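Local structure of farnesyltransferase, putative (Trypanosoma cruzi, 3WCA) at residues A[33-38]-A[106-110]; A[69-73]-A[99-103]. The protein probably catalyses the magnesium-dependent condensation of two farnesyl diphosphate molecules, with reduction by NADPH or NADH, to give squalene. The protein carries 1 engineered substitution. One frame throughout, in Å; residues are numbered along the deposited sequence.

Contact 1: residues A[33-38]-A[106-110]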
loop_
_atom_site.group_PDB
_atom_site.type_symbol
_atom_site.label_atom_id
_atom_site.label_comp_id
_atom_site.label_asym_id
_atom_site.label_seq_id
_atom_site.Cartn_x
_atom_site.Cartn_y
_atom_site.Cartn_z
ATOM N N ASP A 33 17.146 -2.156 11.120
ATOM C CA ASP A 33 18.200 -1.924 10.140
ATOM C C ASP A 33 17.817 -2.493 8.785
ATOM O O ASP A 33 18.069 -1.879 7.749
ATOM C CB ASP A 33 19.509 -2.562 10.602
ATOM C CG ASP A 33 20.380 -1.606 11.385
ATOM O OD1 ASP A 33 19.841 -0.856 12.232
ATOM O OD2 ASP A 33 21.610 -1.615 11.161
ATOM N N ILE A 34 17.207 -3.671 8.781
ATOM C CA ILE A 34 16.826 -4.268 7.517
ATOM C C ILE A 34 15.641 -3.476 6.976
ATOM O O ILE A 34 15.521 -3.264 5.776
ATOM C CB ILE A 34 16.484 -5.779 7.689
ATOM C CG1 ILE A 34 16.586 -6.486 6.340
ATOM C CG2 ILE A 34 15.110 -5.960 8.277
ATOM C CD1 ILE A 34 18.018 -6.628 5.840
ATOM N N LEU A 35 14.782 -3.013 7.878
ATOM C CA LEU A 35 13.619 -2.224 7.497
ATOM C C LEU A 35 14.058 -0.991 6.714
ATOM O O LEU A 35 13.488 -0.656 5.679
ATOM C CB LEU A 35 12.867 -1.778 8.747
ATOM C CG LEU A 35 11.777 -0.735 8.516
ATOM C CD1 LEU A 35 10.684 -1.348 7.679
ATOM C CD2 LEU A 35 11.226 -0.246 9.837
ATOM N N GLN A 36 15.077 -0.316 7.226
ATOM C CA GLN A 36 15.600 0.885 6.593
ATOM C C GLN A 36 16.179 0.633 5.203
ATOM O O GLN A 36 16.108 1.496 4.328
ATOM C CB GLN A 36 16.659 1.505 7.502
ATOM C CG GLN A 36 17.633 2.439 6.814
ATOM C CD GLN A 36 18.495 3.173 7.816
ATOM O OE1 GLN A 36 18.030 4.102 8.485
ATOM N NE2 GLN A 36 19.751 2.750 7.946
ATOM N N ALA A 37 16.749 -0.551 5.004
ATOM C CA ALA A 37 17.348 -0.902 3.727
ATOM C C ALA A 37 16.302 -1.418 2.751
ATOM O O ALA A 37 16.316 -1.084 1.569
ATOM C CB ALA A 37 18.427 -1.957 3.940
ATOM N N VAL A 38 15.390 -2.229 3.267
ATOM C CA VAL A 38 14.332 -2.833 2.467
ATOM C C VAL A 38 13.175 -1.890 2.118
ATOM O O VAL A 38 12.399 -2.171 1.201
ATOM C CB VAL A 38 13.804 -4.102 3.198
ATOM C CG1 VAL A 38 12.319 -4.285 2.984
ATOM C CG2 VAL A 38 14.562 -5.321 2.693
ATOM N N ARG A 106 19.154 -6.734 -0.066
ATOM C CA ARG A 106 18.798 -6.867 1.344
ATOM C C ARG A 106 17.624 -7.809 1.622
ATOM O O ARG A 106 17.584 -8.460 2.664
ATOM C CB ARG A 106 18.514 -5.484 1.938
ATOM C CG ARG A 106 19.708 -4.531 1.868
ATOM C CD ARG A 106 20.936 -5.106 2.578
ATOM N NE ARG A 106 20.791 -5.126 4.033
ATOM C CZ ARG A 106 21.069 -4.097 4.830
ATOM N NH1 ARG A 106 21.512 -2.955 4.315
ATOM N NH2 ARG A 106 20.900 -4.206 6.143
ATOM N N GLU A 107 16.665 -7.872 0.706
ATOM C CA GLU A 107 15.522 -8.759 0.876
ATOM C C GLU A 107 16.054 -10.173 1.071
ATOM O O GLU A 107 15.610 -10.910 1.950
ATOM C CB GLU A 107 14.623 -8.701 -0.360
ATOM C CG GLU A 107 13.816 -7.420 -0.479
ATOM C CD GLU A 107 13.254 -7.209 -1.871
ATOM O OE1 GLU A 107 12.784 -8.197 -2.481
ATOM O OE2 GLU A 107 13.272 -6.054 -2.352
ATOM N N ARG A 108 17.023 -10.535 0.239
ATOM C CA ARG A 108 17.655 -11.845 0.292
ATOM C C ARG A 108 18.186 -12.045 1.714
ATOM O O ARG A 108 17.976 -13.090 2.336
ATOM C CB ARG A 108 18.795 -11.878 -0.731
ATOM C CG ARG A 108 19.354 -13.242 -1.088
ATOM C CD ARG A 108 20.513 -13.073 -2.067
ATOM N NE ARG A 108 21.176 -14.331 -2.406
ATOM C CZ ARG A 108 20.639 -15.288 -3.157
ATOM N NH1 ARG A 108 19.418 -15.140 -3.656
ATOM N NH2 ARG A 108 21.324 -16.396 -3.412
ATOM N N GLU A 109 18.858 -11.021 2.226
ATOM C CA GLU A 109 19.428 -11.054 3.569
ATOM C C GLU A 109 18.344 -11.204 4.640
ATOM O O GLU A 109 18.556 -11.861 5.659
ATOM C CB GLU A 109 20.220 -9.772 3.817
ATOM C CG GLU A 109 21.096 -9.788 5.058
ATOM C CD GLU A 109 21.727 -8.429 5.314
ATOM O OE1 GLU A 109 22.026 -7.723 4.328
ATOM O OE2 GLU A 109 21.930 -8.068 6.492
ATOM N N LEU A 110 17.189 -10.583 4.408
ATOM C CA LEU A 110 16.080 -10.656 5.357
ATOM C C LEU A 110 15.683 -12.112 5.580
ATOM O O LEU A 110 15.480 -12.554 6.713
ATOM C CB LEU A 110 14.876 -9.871 4.830
ATOM C CG LEU A 110 13.558 -9.989 5.604
ATOM C CD1 LEU A 110 13.732 -9.529 7.036
ATOM C CD2 LEU A 110 12.495 -9.149 4.903
#

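Contact 2: residues A[69-73]-A[99-103]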
loop_
_atom_site.group_PDB
_atom_site.type_symbol
_atom_site.label_atom_id
_atom_site.label_comp_id
_atom_site.label_asym_id
_atom_site.label_seq_id
_atom_site.Cartn_x
_atom_site.Cartn_y
_atom_site.Cartn_z
ATOM N N THR A 69 8.802 -10.966 -0.841
ATOM C CA THR A 69 10.049 -11.349 -1.480
ATOM C C THR A 69 9.929 -12.711 -2.177
ATOM O O THR A 69 10.514 -12.925 -3.240
ATOM C CB THR A 69 11.195 -11.363 -0.446
ATOM O OG1 THR A 69 11.386 -10.034 0.052
ATOM C CG2 THR A 69 12.486 -11.841 -1.071
ATOM N N VAL A 70 9.170 -13.630 -1.585
ATOM C CA VAL A 70 8.985 -14.938 -2.207
ATOM C C VAL A 70 8.048 -14.795 -3.417
ATOM O O VAL A 70 8.328 -15.307 -4.502
ATOM C CB VAL A 70 8.388 -15.960 -1.210
ATOM C CG1 VAL A 70 8.088 -17.277 -1.926
ATOM C CG2 VAL A 70 9.363 -16.200 -0.067
ATOM N N GLU A 71 6.946 -14.079 -3.232
ATOM C CA GLU A 71 5.984 -13.877 -4.302
ATOM C C GLU A 71 6.578 -13.186 -5.529
ATOM O O GLU A 71 6.230 -13.524 -6.666
ATOM C CB GLU A 71 4.796 -13.056 -3.796
ATOM C CG GLU A 71 3.841 -12.610 -4.898
ATOM C CD GLU A 71 2.915 -11.491 -4.457
ATOM O OE1 GLU A 71 3.395 -10.553 -3.787
ATOM O OE2 GLU A 71 1.714 -11.539 -4.794
ATOM N N ASP A 72 7.475 -12.227 -5.303
ATOM C CA ASP A 72 8.071 -11.472 -6.403
ATOM C C ASP A 72 9.302 -12.049 -7.088
ATOM O O ASP A 72 9.686 -11.571 -8.154
ATOM C CB ASP A 72 8.377 -10.035 -5.951
ATOM C CG ASP A 72 7.115 -9.236 -5.665
ATOM O OD1 ASP A 72 6.140 -9.376 -6.434
ATOM O OD2 ASP A 72 7.096 -8.463 -4.681
ATOM N N ASP A 73 9.933 -13.058 -6.502
ATOM C CA ASP A 73 11.106 -13.628 -7.146
ATOM C C ASP A 73 10.630 -14.459 -8.332
ATOM O O ASP A 73 10.100 -15.551 -8.154
ATOM C CB ASP A 73 11.896 -14.514 -6.188
ATOM C CG ASP A 73 13.238 -14.922 -6.765
ATOM O OD1 ASP A 73 13.395 -14.828 -8.000
ATOM O OD2 ASP A 73 14.133 -15.336 -6.001
ATOM N N MET A 99 15.514 -18.900 4.902
ATOM C CA MET A 99 15.528 -19.284 3.489
ATOM C C MET A 99 16.783 -18.737 2.805
ATOM O O MET A 99 17.085 -17.544 2.910
ATOM C CB MET A 99 14.270 -18.740 2.811
ATOM C CG MET A 99 13.950 -19.367 1.476
ATOM S SD MET A 99 12.382 -18.759 0.856
ATOM C CE MET A 99 11.220 -19.807 1.726
ATOM N N SER A 100 17.491 -19.598 2.075
ATOM C CA SER A 100 18.746 -19.204 1.440
ATOM C C SER A 100 18.821 -18.718 -0.005
ATOM O O SER A 100 19.620 -17.829 -0.298
ATOM C CB SER A 100 19.770 -20.327 1.611
ATOM O OG SER A 100 20.099 -20.511 2.977
ATOM N N GLY A 101 18.027 -19.273 -0.914
ATOM C CA GLY A 101 18.142 -18.831 -2.300
ATOM C C GLY A 101 16.993 -18.039 -2.897
ATOM O O GLY A 101 16.540 -18.325 -4.007
ATOM N N VAL A 102 16.532 -17.020 -2.186
ATOM C CA VAL A 102 15.416 -16.239 -2.685
ATOM C C VAL A 102 15.592 -14.740 -2.476
ATOM O O VAL A 102 16.067 -14.299 -1.432
ATOM C CB VAL A 102 14.114 -16.698 -2.006
ATOM C CG1 VAL A 102 12.925 -15.978 -2.608
ATOM C CG2 VAL A 102 13.968 -18.207 -2.147
ATOM N N GLY A 103 15.216 -13.969 -3.491
ATOM C CA GLY A 103 15.307 -12.523 -3.413
ATOM C C GLY A 103 16.606 -11.883 -3.867
ATOM O O GLY A 103 17.615 -12.555 -4.082
#

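Contact 1: residues A[33-38]-A[106-110]
In the all-helical fold of the squalene/phytoene synthase family, helix 26-38 packs against helix 105-112 through Ile-34, Ala-37 and Val-38 on one side and Arg-106 and Leu-110 on the other. The short axes run roughly antiparallel, at 149°, and come within 9.7 Å. The exposed Arg-106 lies at the edge of the contact. Its chain bends at chi2 and chi3, which lays the guanidinium beside Ala-37 and Ile-34. Ala-37 CB sits over one face of that group, displaced from its centre, with NH1 of Arg-106 3.3 Å away. Ile-34 passes Arg-106 in the opposite direction, and its CD1 lies 3.6 Å from Arg-106 NE. One turn on, the same NE forms a salt bridge of 2.9 Å with Glu-109 OE1. Deeper in, Ile-34 CG2 meets Leu-110 CD1 at 4.0 Å, the two side chains crossing at about a right angle. At the other end Val-38 CG2 touches Glu-107 CG at 3.9 Å. OE2 of Glu-107 forms a salt bridge with Arg-65 of helix 51-72. Contact between the helices is therefore by packing, while the charges of Arg-106 and Glu-107 are paired with residues other than those of 33-38.

Contact 2: residues A[69-73]-A[99-103]
Asp-73, in segment 69-73, reaches across to Gly-103 in the loop that leads into helix 105-112. The polar link is a single hydrogen bond. Gly-103 N donates to Asp-73 OD2 at 3.1 Å, almost straight at 178°. The donor comes from above the carboxylate plane, 39° out of it. CG of Asp-73 stands anti to its own backbone N (chi1 -170°), which carries the carboxylate across to the loop. The other oxygen, OD1, is bonded to Ser-75 OG, so both carboxylate oxygens are engaged.

The CG1 methyl of Val-102 packs against two oxygens beside this bond. It is 3.7 Å from Asp-73 OD2 and 3.9 Å from Thr-69 O.

The apolar pairs centre on Val-70. Its CG2 meets Met-99 SD at 4.1 Å and Val-102 CG1 at 4.4 Å. Thr-69 CG2 packs at 3.7 Å on the bare CA of Gly-103, whose backbone takes a positive phi. OG1 of Thr-69 bonds to Arg-65 O within its own helix.

Glu-71 and Asp-72, in the same segment, bind magnesium together with Asp-68. Glu-71 points away from the loop, and neither of the two ligands touches 99-103. The loop thus packs against the segment that contains Glu-71 and Asp-72 by one near-linear hydrogen bond and a set of methyl contacts.

Both contacts are partly buried and lie on the same side of the chain's centre, with their own centres about 13 Å apart. Contact 1 joins two helices and is the larger, with 344 Å² buried against 230 Å². Contact 2 joins helix 51-72 to a loop. Helix 51-72 links them: it provides most of segment 69-73 to contact 2, and its Leu-62 and Arg-65 touch Ile-34 and Val-38 of contact 1. Residues 99-103 and 106-110 are near in sequence and also meet in space: Arg-108 NH1 probably hydrogen-bonds to Gly-103 O. Chemistry differs with place. Contact 1 has an exposed arginine at its edge, over buried Ile-34 and Leu-110. Contact 2 combines buried valine and methionine packing with a carboxylate-to-backbone bond beside the magnesium site.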